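Local coordinates for protein 3-oxo-glucose-6-phosphate:glutamate aminotransferase (Bacillus subtilis subsp. subtilis, PDB 4K2M) that catalyses the reversible pyridoxal phosphate-dependent transfer of an amino group from glutamate to 3-dehydro-glucose 6-phosphate, giving kanosamine 6-phosphate for antibiotic biosynthesis, at residues Asp129-Gly134 with Glu157-Ala162; Glu186-Tyr191 with Tyr217-Ile222; Lys193-Val198 with Gln208-Ile213; Ile260-Asp263 with Leu267-Lys270; Ser385-Thr390 with His404-His409. One frame throughout, in Å; residues are numbered along the deposited sequence.

Interaction 1 (Asp129-Gly134 with Glu157-Ala162); sequences DAIMIG and ENAVLA
Met-132 runs along the flank of Ala-159 and Ala-162, one helical turn apart. Its CB stands 4.2 Å from Ala-159 CB, and CG passes the carbonyl of the same residue, 3.9 Å from Ala-159 O. SD then meets the methyl of Ala-162, with SD and Ala-162 CB 3.9 Å apart. CG lies anti to the backbone N (chi1 -172°), which carries the chain along the partner helix, and the bend at chi3 (64°) turns the terminal methyl away from it. The axes of segments 129-134 and 157-162, on helices 127-137 and 154-163 of the aspartate aminotransferase fold, approach to 8.3 Å and cross at -37°. Ala-159 has only a methyl at the closest point, where Met-132 CA and Ala-159 CA are 4.6 Å apart. The same Ala-159 CB is also met by Ile-131 CG2 at 3.5 Å. The side chain of Ile-131 is about 4 Å from the bound aldimine of cofactor and sugar, and the side chain of Ala-159 is about 4 Å from that of Thr-128, a cofactor-binding residue. Helix 154-163 also faces the second subunit, where Lys-287 of that chain forms a salt bridge with Glu-157 and Phe-293 of that chain packs on Ala-162.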
# COMPACT_ATOMS: atom_id res chain seq x y z
N ASP A 129 4.45 -4.16 -6.35
CA ASP A 129 5.59 -3.96 -5.47
C ASP A 129 6.39 -5.26 -5.31
O ASP A 129 7.62 -5.22 -5.24
CB ASP A 129 5.15 -3.46 -4.09
CG ASP A 129 4.58 -2.03 -4.14
OD1 ASP A 129 5.36 -1.11 -4.45
OD2 ASP A 129 3.37 -1.85 -3.87
N ALA A 130 5.70 -6.39 -5.26
CA ALA A 130 6.37 -7.67 -5.18
C ALA A 130 7.32 -7.87 -6.38
O ALA A 130 8.46 -8.32 -6.23
CB ALA A 130 5.34 -8.81 -5.11
N ILE A 131 6.85 -7.55 -7.59
CA ILE A 131 7.71 -7.72 -8.76
C ILE A 131 8.88 -6.75 -8.71
O ILE A 131 10.03 -7.12 -8.97
CB ILE A 131 6.90 -7.53 -10.06
CG1 ILE A 131 5.77 -8.57 -10.12
CG2 ILE A 131 7.85 -7.65 -11.28
CD1 ILE A 131 4.70 -8.24 -11.16
N MET A 132 8.60 -5.49 -8.36
CA MET A 132 9.63 -4.48 -8.31
C MET A 132 10.71 -4.82 -7.29
O MET A 132 11.91 -4.77 -7.59
CB MET A 132 9.01 -3.11 -7.99
CG MET A 132 9.98 -1.98 -8.11
SD MET A 132 9.12 -0.46 -7.66
CE MET A 132 8.74 -0.78 -5.94
N ILE A 133 10.29 -5.18 -6.09
CA ILE A 133 11.24 -5.58 -5.06
C ILE A 133 12.01 -6.84 -5.46
O ILE A 133 13.23 -6.92 -5.27
CB ILE A 133 10.51 -5.77 -3.72
CG1 ILE A 133 10.09 -4.39 -3.19
CG2 ILE A 133 11.42 -6.43 -2.71
CD1 ILE A 133 8.99 -4.48 -2.13
N GLY A 134 11.31 -7.82 -6.03
CA GLY A 134 11.98 -9.06 -6.42
C GLY A 134 13.08 -8.80 -7.44
O GLY A 134 14.18 -9.35 -7.34
N GLU A 157 5.05 -4.57 -16.67
CA GLU A 157 6.05 -3.71 -17.30
C GLU A 157 6.39 -2.53 -16.39
O GLU A 157 7.53 -2.06 -16.36
CB GLU A 157 5.55 -3.21 -18.67
CG GLU A 157 4.51 -2.10 -18.60
CD GLU A 157 3.74 -1.88 -19.89
OE1 GLU A 157 3.04 -2.81 -20.33
OE2 GLU A 157 3.82 -0.76 -20.44
N ASN A 158 5.41 -2.04 -15.62
CA ASN A 158 5.70 -0.90 -14.75
C ASN A 158 6.69 -1.25 -13.67
O ASN A 158 7.54 -0.44 -13.31
CB ASN A 158 4.42 -0.35 -14.11
CG ASN A 158 3.60 0.49 -15.07
OD1 ASN A 158 4.15 1.07 -16.02
ND2 ASN A 158 2.29 0.54 -14.85
N ALA A 159 6.58 -2.46 -13.13
CA ALA A 159 7.51 -2.89 -12.09
C ALA A 159 8.92 -2.98 -12.65
O ALA A 159 9.89 -2.67 -11.95
CB ALA A 159 7.06 -4.23 -11.51
N VAL A 160 9.05 -3.42 -13.89
CA VAL A 160 10.36 -3.45 -14.54
C VAL A 160 10.89 -2.04 -14.75
O VAL A 160 12.03 -1.72 -14.36
CB VAL A 160 10.30 -4.17 -15.88
CG1 VAL A 160 11.67 -4.15 -16.54
CG2 VAL A 160 9.85 -5.62 -15.69
N LEU A 161 10.08 -1.18 -15.35
CA LEU A 161 10.50 0.18 -15.66
C LEU A 161 10.81 1.00 -14.40
O LEU A 161 11.76 1.78 -14.38
CB LEU A 161 9.44 0.88 -16.51
CG LEU A 161 9.31 0.33 -17.92
CD1 LEU A 161 8.02 0.81 -18.58
CD2 LEU A 161 10.53 0.72 -18.77
N ALA A 162 10.00 0.82 -13.36
CA ALA A 162 10.19 1.55 -12.10
C ALA A 162 11.49 1.12 -11.43
O ALA A 162 12.13 1.92 -10.75
CB ALA A 162 9.02 1.30 -11.15

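Interaction 2 (Glu186-Tyr191 with Tyr217-Ile222); sequences EAITPY and YKLKVI
One face of the Tyr-217 ring is met by the end of Ile-188. The terminal CD1 sits 3.5 Å above the ring plane and is displaced toward the rim; the line from the ring centroid to Ile-188 CD1 measures 3.7 Å and leans 21° from the normal, which identifies a CH-pi contact over the face. The displacement is toward one side of the ring, since CD1 is nearest Tyr-217 CD2, at 3.5 Å, and almost as near CG. Ile-188 CG1 lies beside the backbone N (chi1 -65°) and the branch runs on extended, which carries CD1 over the ring. The other branch reaches only the rim, with Ile-188 CG2 3.8 Å from the other delta carbon, Tyr-217 CD1. At the edge of the ring the hydroxyl OH is hydrogen-bonded to Glu-185 OE1, next to the segment 186-191.

Leu-219 supplies the second surface. It meets Ile-188 tip to tip, CD1 to CD1 at 3.9 Å. Between Tyr-217 and Leu-219, the chain leaves helix 207-217 through a Schellman motif in which Lys-218 takes a positive phi of 58°; the CB atoms on both sides of this turn point toward the isoleucine segment. The contact therefore joins the loop ahead of strand 192-195 to the turn between helix 207-217 and strand 220-224. Ile-147 and Ile-213 also touch Ile-188.

No hydrogen bond links the two segments, so their adhesion is dispersive, with a weak CH-pi component, while the bond of the phenol to Glu-185 probably helps hold the ring in its rotation.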
# COMPACT_ATOMS: atom_id res chain seq x y z
N GLU A 186 15.98 -16.21 -28.87
CA GLU A 186 16.20 -15.20 -29.92
C GLU A 186 16.40 -13.77 -29.35
O GLU A 186 17.16 -12.97 -29.91
CB GLU A 186 15.01 -15.25 -30.90
CG GLU A 186 14.83 -14.03 -31.79
CD GLU A 186 13.69 -14.19 -32.80
OE1 GLU A 186 12.62 -14.71 -32.42
OE2 GLU A 186 13.87 -13.78 -33.97
N ALA A 187 15.73 -13.44 -28.25
CA ALA A 187 15.78 -12.08 -27.70
C ALA A 187 16.93 -11.83 -26.73
O ALA A 187 17.14 -10.71 -26.27
CB ALA A 187 14.45 -11.75 -27.01
N ILE A 188 17.68 -12.88 -26.41
CA ILE A 188 18.74 -12.74 -25.40
C ILE A 188 19.92 -11.95 -25.98
O ILE A 188 20.30 -12.16 -27.13
CB ILE A 188 19.18 -14.13 -24.89
CG1 ILE A 188 18.03 -14.81 -24.14
CG2 ILE A 188 20.40 -14.02 -23.96
CD1 ILE A 188 18.31 -16.24 -23.75
N THR A 189 20.45 -11.00 -25.19
CA THR A 189 21.59 -10.16 -25.58
C THR A 189 22.54 -10.18 -24.40
O THR A 189 22.22 -10.76 -23.36
CB THR A 189 21.14 -8.71 -25.87
OG1 THR A 189 20.86 -8.04 -24.63
CG2 THR A 189 19.92 -8.67 -26.78
N PRO A 190 23.72 -9.54 -24.54
CA PRO A 190 24.57 -9.49 -23.34
C PRO A 190 23.96 -8.70 -22.19
O PRO A 190 24.46 -8.82 -21.06
CB PRO A 190 25.83 -8.78 -23.84
CG PRO A 190 25.88 -9.12 -25.30
CD PRO A 190 24.44 -9.08 -25.74
N TYR A 191 22.93 -7.89 -22.45
CA TYR A 191 22.29 -7.14 -21.37
C TYR A 191 21.16 -7.90 -20.67
O TYR A 191 20.67 -7.44 -19.63
CB TYR A 191 21.80 -5.78 -21.86
CG TYR A 191 22.92 -4.78 -21.97
CD1 TYR A 191 22.87 -3.58 -21.28
CD2 TYR A 191 24.06 -5.07 -22.71
CE1 TYR A 191 23.92 -2.67 -21.37
CE2 TYR A 191 25.10 -4.18 -22.80
CZ TYR A 191 25.03 -2.98 -22.13
OH TYR A 191 26.07 -2.09 -22.23
N TYR A 217 21.73 -19.66 -20.15
CA TYR A 217 22.22 -18.29 -20.32
C TYR A 217 22.50 -17.55 -19.02
O TYR A 217 22.81 -16.36 -19.04
CB TYR A 217 21.25 -17.50 -21.19
CG TYR A 217 21.30 -17.93 -22.64
CD1 TYR A 217 22.21 -17.35 -23.52
CD2 TYR A 217 20.47 -18.93 -23.12
CE1 TYR A 217 22.28 -17.74 -24.85
CE2 TYR A 217 20.52 -19.33 -24.45
CZ TYR A 217 21.44 -18.72 -25.30
OH TYR A 217 21.52 -19.10 -26.62
N LYS A 218 22.41 -18.28 -17.90
CA LYS A 218 22.68 -17.72 -16.58
C LYS A 218 21.77 -16.53 -16.30
O LYS A 218 22.22 -15.49 -15.83
CB LYS A 218 24.16 -17.33 -16.43
CG LYS A 218 25.09 -18.54 -16.27
CD LYS A 218 25.01 -19.09 -14.86
CE LYS A 218 25.55 -20.51 -14.77
NZ LYS A 218 25.25 -21.10 -13.42
N LEU A 219 20.49 -16.70 -16.63
CA LEU A 219 19.49 -15.67 -16.33
C LEU A 219 18.73 -16.05 -15.06
O LEU A 219 18.65 -17.22 -14.69
CB LEU A 219 18.50 -15.53 -17.50
CG LEU A 219 19.15 -15.38 -18.87
CD1 LEU A 219 18.10 -15.33 -19.99
CD2 LEU A 219 19.99 -14.13 -18.91
N LYS A 220 18.19 -15.04 -14.38
CA LYS A 220 17.31 -15.26 -13.24
C LYS A 220 15.87 -15.26 -13.73
O LYS A 220 15.53 -14.56 -14.69
CB LYS A 220 17.50 -14.13 -12.23
CG LYS A 220 18.90 -14.08 -11.65
CD LYS A 220 19.16 -15.30 -10.79
CE LYS A 220 20.59 -15.31 -10.28
NZ LYS A 220 20.96 -13.96 -9.75
N VAL A 221 15.02 -16.03 -13.06
CA VAL A 221 13.62 -16.14 -13.46
C VAL A 221 12.76 -15.62 -12.32
O VAL A 221 12.79 -16.16 -11.21
CB VAL A 221 13.23 -17.58 -13.76
CG1 VAL A 221 11.73 -17.67 -14.05
CG2 VAL A 221 14.02 -18.11 -14.94
N ILE A 222 12.02 -14.56 -12.58
CA ILE A 222 11.06 -14.10 -11.60
C ILE A 222 9.71 -14.22 -12.27
O ILE A 222 9.50 -13.66 -13.35
CB ILE A 222 11.37 -12.64 -11.16
CG1 ILE A 222 10.20 -12.06 -10.36
CG2 ILE A 222 11.74 -11.75 -12.36
CD1 ILE A 222 10.56 -10.76 -9.61

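Interaction 3 (Lys193-Val198 with Gln208-Ile213); sequences KFILPV and QHIRQI
The nearest backbone points of segment 193-198, strand to Ile-195 and then loop, and helical segment 208-213 are Ile-195 CA and Ile-210 CA, 8.0 Å apart, a spacing bridged by side chains, with no backbone-to-backbone contact. Ile-210 does so with both of its branches. Its CG2 methyl is approached by two atoms of one residue: Ile-195 CG2 and Ile-195 CD1 each lie 3.9 Å from Ile-210 CG2. Ile-195 CD1 also reaches past that methyl to the helix backbone, 4.0 Å from Ile-210 O. The longer branch of Ile-210 goes to the proline instead, where Ile-210 CD1 lies 3.7 Å from Pro-197 CB, so it meets the CB end of the ring more closely than CG. This division follows from the torsions of Ile-210: CG1 stands beside the backbone N (chi1 -66°) and continues extended (chi2 173°), whereas CG2 is on the side of the carbonyl carbon. All three residues are buried, and no hydrogen bond crosses between the segments.

Strand 192-195, helix 207-217 and strand 220-224 form a beta-alpha-beta unit with parallel neighbouring strands, and this contact seats its helix on its first strand. Ala-214 and Met-207 of the same helix touch Ile-195 and Pro-197 as well. Leu-196 points away from the helix and packs on helix 154-163, so the two helices cover opposite sides of the strand end; Val-198, next along, touches the bound cofactor-sugar adduct.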
# COMPACT_ATOMS: atom_id res chain seq x y z
N LYS A 193 19.27 -10.11 -18.23
CA LYS A 193 19.56 -10.64 -16.91
C LYS A 193 18.40 -11.45 -16.37
O LYS A 193 18.59 -12.32 -15.52
CB LYS A 193 19.93 -9.50 -15.95
CG LYS A 193 21.25 -8.78 -16.29
CD LYS A 193 22.40 -9.78 -16.40
CE LYS A 193 23.74 -9.08 -16.66
NZ LYS A 193 23.65 -8.16 -17.82
N PHE A 194 17.19 -11.18 -16.88
CA PHE A 194 15.97 -11.79 -16.32
C PHE A 194 15.01 -12.31 -17.37
O PHE A 194 14.92 -11.74 -18.46
CB PHE A 194 15.20 -10.75 -15.51
CG PHE A 194 15.97 -10.19 -14.36
CD1 PHE A 194 15.95 -10.83 -13.13
CD2 PHE A 194 16.71 -9.03 -14.51
CE1 PHE A 194 16.68 -10.31 -12.07
CE2 PHE A 194 17.43 -8.51 -13.44
CZ PHE A 194 17.42 -9.15 -12.22
N ILE A 195 14.27 -13.36 -17.02
CA ILE A 195 13.06 -13.72 -17.74
C ILE A 195 11.90 -13.55 -16.77
O ILE A 195 11.97 -14.03 -15.63
CB ILE A 195 13.07 -15.19 -18.20
CG1 ILE A 195 14.35 -15.50 -18.98
CG2 ILE A 195 11.88 -15.45 -19.08
CD1 ILE A 195 14.41 -16.97 -19.46
N LEU A 196 10.83 -12.90 -17.22
CA LEU A 196 9.66 -12.61 -16.36
C LEU A 196 8.42 -13.17 -17.04
O LEU A 196 7.67 -12.44 -17.68
CB LEU A 196 9.54 -11.09 -16.16
CG LEU A 196 8.83 -10.51 -14.93
CD1 LEU A 196 8.72 -8.99 -15.06
CD2 LEU A 196 7.47 -11.12 -14.71
N PRO A 197 8.20 -14.48 -16.90
CA PRO A 197 6.98 -15.08 -17.44
C PRO A 197 5.78 -14.66 -16.62
O PRO A 197 5.89 -14.44 -15.41
CB PRO A 197 7.22 -16.59 -17.27
CG PRO A 197 8.21 -16.70 -16.14
CD PRO A 197 9.07 -15.46 -16.21
N VAL A 198 4.63 -14.55 -17.28
CA VAL A 198 3.39 -14.24 -16.60
C VAL A 198 2.41 -15.40 -16.73
O VAL A 198 2.19 -15.90 -17.84
CB VAL A 198 2.74 -12.99 -17.20
CG1 VAL A 198 1.43 -12.66 -16.46
CG2 VAL A 198 3.70 -11.81 -17.15
N GLN A 208 9.34 -25.26 -17.03
CA GLN A 208 10.51 -26.14 -17.19
C GLN A 208 11.37 -25.73 -18.38
O GLN A 208 12.60 -25.67 -18.30
CB GLN A 208 10.09 -27.62 -17.29
CG GLN A 208 11.29 -28.56 -17.38
CD GLN A 208 10.89 -30.03 -17.34
OE1 GLN A 208 9.76 -30.39 -17.64
NE2 GLN A 208 11.83 -30.88 -16.94
N HIS A 209 10.72 -25.40 -19.49
CA HIS A 209 11.42 -25.00 -20.70
C HIS A 209 12.07 -23.64 -20.48
O HIS A 209 13.22 -23.42 -20.83
CB HIS A 209 10.43 -25.00 -21.88
CG HIS A 209 11.07 -24.84 -23.22
ND1 HIS A 209 12.41 -24.57 -23.38
CD2 HIS A 209 10.54 -24.90 -24.46
CE1 HIS A 209 12.68 -24.48 -24.68
NE2 HIS A 209 11.56 -24.67 -25.35
N ILE A 210 11.34 -22.72 -19.86
CA ILE A 210 11.90 -21.42 -19.49
C ILE A 210 13.14 -21.58 -18.61
O ILE A 210 14.15 -20.91 -18.83
CB ILE A 210 10.82 -20.51 -18.83
CG1 ILE A 210 9.73 -20.17 -19.86
CG2 ILE A 210 11.45 -19.24 -18.27
CD1 ILE A 210 8.51 -19.42 -19.28
N ARG A 211 13.08 -22.46 -17.62
CA ARG A 211 14.23 -22.68 -16.72
C ARG A 211 15.42 -23.27 -17.48
O ARG A 211 16.58 -22.94 -17.20
CB ARG A 211 13.80 -23.58 -15.54
CG ARG A 211 14.93 -24.14 -14.67
CD ARG A 211 15.92 -23.07 -14.25
NE ARG A 211 15.37 -22.10 -13.33
CZ ARG A 211 16.04 -21.05 -12.86
NH1 ARG A 211 17.29 -20.84 -13.22
NH2 ARG A 211 15.45 -20.22 -12.02
N GLN A 212 15.16 -24.15 -18.44
CA GLN A 212 16.26 -24.68 -19.24
C GLN A 212 17.00 -23.56 -19.99
O GLN A 212 18.23 -23.55 -20.03
CB GLN A 212 15.77 -25.73 -20.23
CG GLN A 212 15.41 -27.04 -19.57
CD GLN A 212 14.64 -27.96 -20.50
OE1 GLN A 212 14.40 -27.63 -21.67
NE2 GLN A 212 14.24 -29.12 -19.99
N ILE A 213 16.25 -22.64 -20.57
CA ILE A 213 16.86 -21.49 -21.23
C ILE A 213 17.60 -20.60 -20.24
O ILE A 213 18.74 -20.19 -20.48
CB ILE A 213 15.83 -20.66 -22.00
CG1 ILE A 213 15.21 -21.52 -23.10
CG2 ILE A 213 16.49 -19.41 -22.62
CD1 ILE A 213 13.99 -20.92 -23.75

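Interaction 4 (Ile260-Asp263 with Leu267-Lys270); sequences IATD and LAKK
Thr-262, the last residue of strand 258-262, turns its two branches toward different residues in the first turns of helix 265-275. This is a tight strand-to-helix connection on strand 258-262, next to the edge strand 120-124 of the mixed sheet of the aminotransferase domain, with three residues separating the two segments and Thr-262 CA and Ala-268 CA only 6.5 Å apart. Thr-262 and Leu-267 cross obliquely: the hydroxyl oxygen passes beside one leucine methyl, OG1 lying 3.7 Å from Leu-267 CD2. Leu-267 CG is anti to the backbone N (chi1 -174°), and chi2 of 53° turns CD1 aside and leaves CD2 extended, roughly anti to CA, to meet OG1.

The methyl branch takes a different line. Thr-262 CG2 lies 3.9 Å from Ala-268 CB. The threonine torsion (chi1 -174°) explains the split: OG1 is placed beside the carbonyl carbon, while CG2 is wedged between backbone N and carbonyl carbon.

The contacts across the segments are van der Waals only; no hydrogen bond joins them. The polar demands of OG1 are met by Asp-239 O, on the chain leading into the neighbouring strand 240-244, and by the backbone N of Asn-264 in the connecting turn. Asn-264 in its turn uses OD1 to accept from Leu-267 N at the start of the helix. Ala-268 further packs on Tyr-120 and Ile-122 of strand 120-124, and Leu-267 on Ile-240. The threonine methyl leans on the helix backbone as much as on the alanine side chain, Thr-262 CG2 lying 3.9 Å from Ala-268 N.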
# COMPACT_ATOMS: atom_id res chain seq x y z
N ILE A 260 6.12 -12.01 -2.07
CA ILE A 260 7.25 -12.59 -2.76
C ILE A 260 7.54 -13.92 -2.08
O ILE A 260 7.56 -14.00 -0.86
CB ILE A 260 8.48 -11.71 -2.59
CG1 ILE A 260 8.29 -10.38 -3.32
CG2 ILE A 260 9.72 -12.40 -3.16
CD1 ILE A 260 9.35 -9.34 -2.97
N ALA A 261 7.77 -14.98 -2.86
CA ALA A 261 8.12 -16.26 -2.27
C ALA A 261 9.42 -16.75 -2.87
O ALA A 261 9.63 -16.64 -4.08
CB ALA A 261 7.02 -17.28 -2.49
N THR A 262 10.31 -17.27 -2.03
CA THR A 262 11.58 -17.79 -2.54
C THR A 262 12.12 -18.84 -1.59
O THR A 262 11.75 -18.86 -0.41
CB THR A 262 12.63 -16.66 -2.75
OG1 THR A 262 13.81 -17.22 -3.38
CG2 THR A 262 13.03 -16.01 -1.42
N ASP A 263 12.96 -19.73 -2.12
CA ASP A 263 13.66 -20.69 -1.27
C ASP A 263 15.03 -20.17 -0.84
O ASP A 263 15.68 -20.77 0.02
CB ASP A 263 13.82 -22.04 -1.99
CG ASP A 263 12.54 -22.85 -1.99
OD1 ASP A 263 11.74 -22.73 -1.04
OD2 ASP A 263 12.33 -23.63 -2.95
N LEU A 267 18.43 -14.11 -0.75
CA LEU A 267 17.51 -13.38 -1.61
C LEU A 267 16.33 -12.87 -0.79
O LEU A 267 15.91 -11.73 -0.93
CB LEU A 267 17.05 -14.25 -2.78
CG LEU A 267 16.21 -13.64 -3.88
CD1 LEU A 267 16.89 -12.39 -4.45
CD2 LEU A 267 15.99 -14.70 -4.97
N ALA A 268 15.81 -13.72 0.09
CA ALA A 268 14.74 -13.32 1.01
C ALA A 268 15.14 -12.12 1.86
O ALA A 268 14.35 -11.19 2.05
CB ALA A 268 14.33 -14.49 1.89
N LYS A 269 16.36 -12.15 2.39
CA LYS A 269 16.83 -11.05 3.22
C LYS A 269 16.86 -9.75 2.43
O LYS A 269 16.44 -8.68 2.93
CB LYS A 269 18.22 -11.38 3.78
CG LYS A 269 18.88 -10.19 4.47
CD LYS A 269 20.04 -10.62 5.36
CE LYS A 269 20.93 -11.61 4.65
NZ LYS A 269 22.34 -11.61 5.16
N LYS A 270 17.32 -9.82 1.19
CA LYS A 270 17.36 -8.64 0.36
C LYS A 270 15.95 -8.14 0.06
O LYS A 270 15.71 -6.93 -0.00
CB LYS A 270 18.15 -8.90 -0.94
CG LYS A 270 19.65 -9.04 -0.73
CD LYS A 270 20.36 -9.40 -2.04
CE LYS A 270 21.89 -9.42 -1.90
NZ LYS A 270 22.39 -10.68 -1.29

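Interaction 5 (Ser385-Thr390 with His404-His409); sequences SHMQKT and HTEKAH. With EDO (1,2-ethanediol), chain G.
A histidine-carboxylate hydrogen bond ties the short 3-10 turn at 385-387 to helix 403-411. His-386 NE2 donates to Glu-406 OE2 over 2.8 Å, nearly straight at 172°. The acceptor lies in the imidazole plane; on its own side the carboxylate is approached from the anti side, with NE2 somewhat out of its plane. Ring and carboxylate planes are tilted 22°. His-386 CG sits between the backbone N and the carbonyl carbon (chi1 65°), which points the ring at the helix. Glu-406 reaches across by an extended chain beyond CG, and the same OE2 accepts from the backbone N of Leu-402, so two N-H groups hold OE2. One face of the His-386 ring carries Met-387 CG, 3.8 Å above its centre, and Met-387 SD is 4.4 Å from Glu-406 CG. Farther along the helix, His-409 ND1 is hydrogen-bonded to O1 of an ethanediol molecule, probably from the crystallisation liquor, at 2.7 Å; that diol also bonds to Tyr-201 and Asn-151. Leu-400 and Leu-402, preceding helix 403-411, pack against His-386. Thr-390 caps the following helix 391-396, Thr-405 bonds to Asp-171 beyond strand 166-169, and Gln-388 is hydrogen-bonded to Asn-285 and Lys-287 of the second subunit.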
# COMPACT_ATOMS: atom_id res chain seq x y z
N SER A 385 1.57 -3.87 -24.56
CA SER A 385 2.66 -3.02 -24.05
C SER A 385 3.36 -2.18 -25.12
O SER A 385 3.63 -1.00 -24.91
CB SER A 385 3.71 -3.89 -23.34
OG SER A 385 3.12 -4.58 -22.26
N HIS A 386 3.66 -2.79 -26.26
CA HIS A 386 4.42 -2.11 -27.31
C HIS A 386 3.54 -1.19 -28.16
O HIS A 386 4.01 -0.57 -29.11
CB HIS A 386 5.15 -3.14 -28.18
CG HIS A 386 4.24 -4.04 -28.96
ND1 HIS A 386 3.22 -4.75 -28.37
CD2 HIS A 386 4.22 -4.35 -30.28
CE1 HIS A 386 2.60 -5.46 -29.30
NE2 HIS A 386 3.19 -5.24 -30.46
N MET A 387 2.27 -1.08 -27.79
CA MET A 387 1.32 -0.25 -28.52
C MET A 387 0.75 0.86 -27.65
O MET A 387 -0.14 1.60 -28.05
CB MET A 387 0.20 -1.11 -29.11
CG MET A 387 0.76 -2.18 -30.05
SD MET A 387 -0.50 -3.24 -30.75
CE MET A 387 -1.42 -2.07 -31.78
N GLN A 388 1.28 0.99 -26.44
CA GLN A 388 0.85 2.07 -25.55
C GLN A 388 1.38 3.40 -26.09
O GLN A 388 2.49 3.48 -26.61
CB GLN A 388 1.37 1.84 -24.12
CG GLN A 388 0.74 0.66 -23.38
CD GLN A 388 -0.64 0.94 -22.83
OE1 GLN A 388 -1.23 1.99 -23.10
NE2 GLN A 388 -1.17 0.01 -22.02
N LYS A 389 0.59 4.46 -25.97
CA LYS A 389 1.00 5.75 -26.55
C LYS A 389 1.79 6.58 -25.55
O LYS A 389 1.29 7.56 -24.99
CB LYS A 389 -0.22 6.51 -27.07
CG LYS A 389 -0.79 5.94 -28.38
CD LYS A 389 -2.24 6.38 -28.61
CE LYS A 389 -2.68 6.17 -30.06
NZ LYS A 389 -2.79 4.74 -30.46
N THR A 390 3.04 6.18 -25.34
CA THR A 390 3.91 6.84 -24.38
C THR A 390 5.19 7.26 -25.11
O THR A 390 5.52 6.70 -26.16
CB THR A 390 4.31 5.88 -23.23
OG1 THR A 390 5.14 4.83 -23.75
CG2 THR A 390 3.08 5.26 -22.59
N HIS A 404 1.99 -13.13 -33.14
CA HIS A 404 1.03 -13.99 -32.45
C HIS A 404 0.32 -13.26 -31.33
O HIS A 404 -0.88 -13.46 -31.11
CB HIS A 404 1.73 -15.24 -31.90
CG HIS A 404 2.25 -16.15 -32.97
ND1 HIS A 404 1.49 -16.54 -34.05
CD2 HIS A 404 3.47 -16.73 -33.12
CE1 HIS A 404 2.22 -17.33 -34.82
NE2 HIS A 404 3.42 -17.46 -34.29
N THR A 405 1.06 -12.41 -30.61
CA THR A 405 0.47 -11.63 -29.53
C THR A 405 -0.58 -10.71 -30.12
O THR A 405 -1.67 -10.60 -29.58
CB THR A 405 1.54 -10.78 -28.83
OG1 THR A 405 2.58 -11.63 -28.34
CG2 THR A 405 0.94 -9.97 -27.68
N GLU A 406 -0.25 -10.03 -31.22
CA GLU A 406 -1.19 -9.10 -31.83
C GLU A 406 -2.45 -9.79 -32.38
O GLU A 406 -3.57 -9.29 -32.22
CB GLU A 406 -0.48 -8.27 -32.91
CG GLU A 406 0.47 -7.20 -32.35
CD GLU A 406 1.56 -6.82 -33.34
OE1 GLU A 406 1.29 -6.93 -34.56
OE2 GLU A 406 2.68 -6.44 -32.92
N LYS A 407 -2.27 -10.94 -33.01
CA LYS A 407 -3.41 -11.67 -33.55
C LYS A 407 -4.29 -12.19 -32.41
O LYS A 407 -5.50 -11.98 -32.42
CB LYS A 407 -2.94 -12.83 -34.44
CG LYS A 407 -4.08 -13.62 -35.13
CD LYS A 407 -5.03 -12.68 -35.87
CE LYS A 407 -6.13 -13.46 -36.61
NZ LYS A 407 -7.10 -12.54 -37.29
N ALA A 408 -3.69 -12.81 -31.40
CA ALA A 408 -4.48 -13.34 -30.28
C ALA A 408 -5.19 -12.21 -29.54
O ALA A 408 -6.33 -12.35 -29.10
CB ALA A 408 -3.60 -14.13 -29.33
N HIS A 409 -4.50 -11.08 -29.40
CA HIS A 409 -5.05 -9.90 -28.75
C HIS A 409 -6.33 -9.40 -29.43
O HIS A 409 -7.23 -8.88 -28.76
CB HIS A 409 -4.01 -8.78 -28.77
CG HIS A 409 -4.51 -7.49 -28.22
ND1 HIS A 409 -4.95 -7.36 -26.92
CD2 HIS A 409 -4.63 -6.26 -28.78
CE1 HIS A 409 -5.32 -6.11 -26.71
NE2 HIS A 409 -5.13 -5.42 -27.82
C1 EDO G . -4.94 -10.19 -25.12
O1 EDO G . -3.89 -9.25 -25.26
C2 EDO G . -4.40 -11.61 -25.21
O2 EDO G . -3.63 -11.88 -24.03

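From the N terminus, interaction 1 closes first, pairing helices 127-137 and 154-163, with strand 145-148 between them in the chain. Interaction 2 then closes the span from 186-191 to 217-222, tying the loop before a beta-alpha-beta unit to the turn into its second strand; interaction 3 is nested inside it, within that unit, and backbone bonds join Lys-220 to Lys-193 and Ile-195. Interaction 4 follows in series as a short closure on the same sheet, and interaction 5 is the last, in the C-terminal part. Interaction 1 is the hub: Ile-222, Leu-196 and Ile-260 pack on its helices, and Glu-157 meets Ser-385 of interaction 5. Interactions 4 and 5 lie farthest apart, centres about 32 Å.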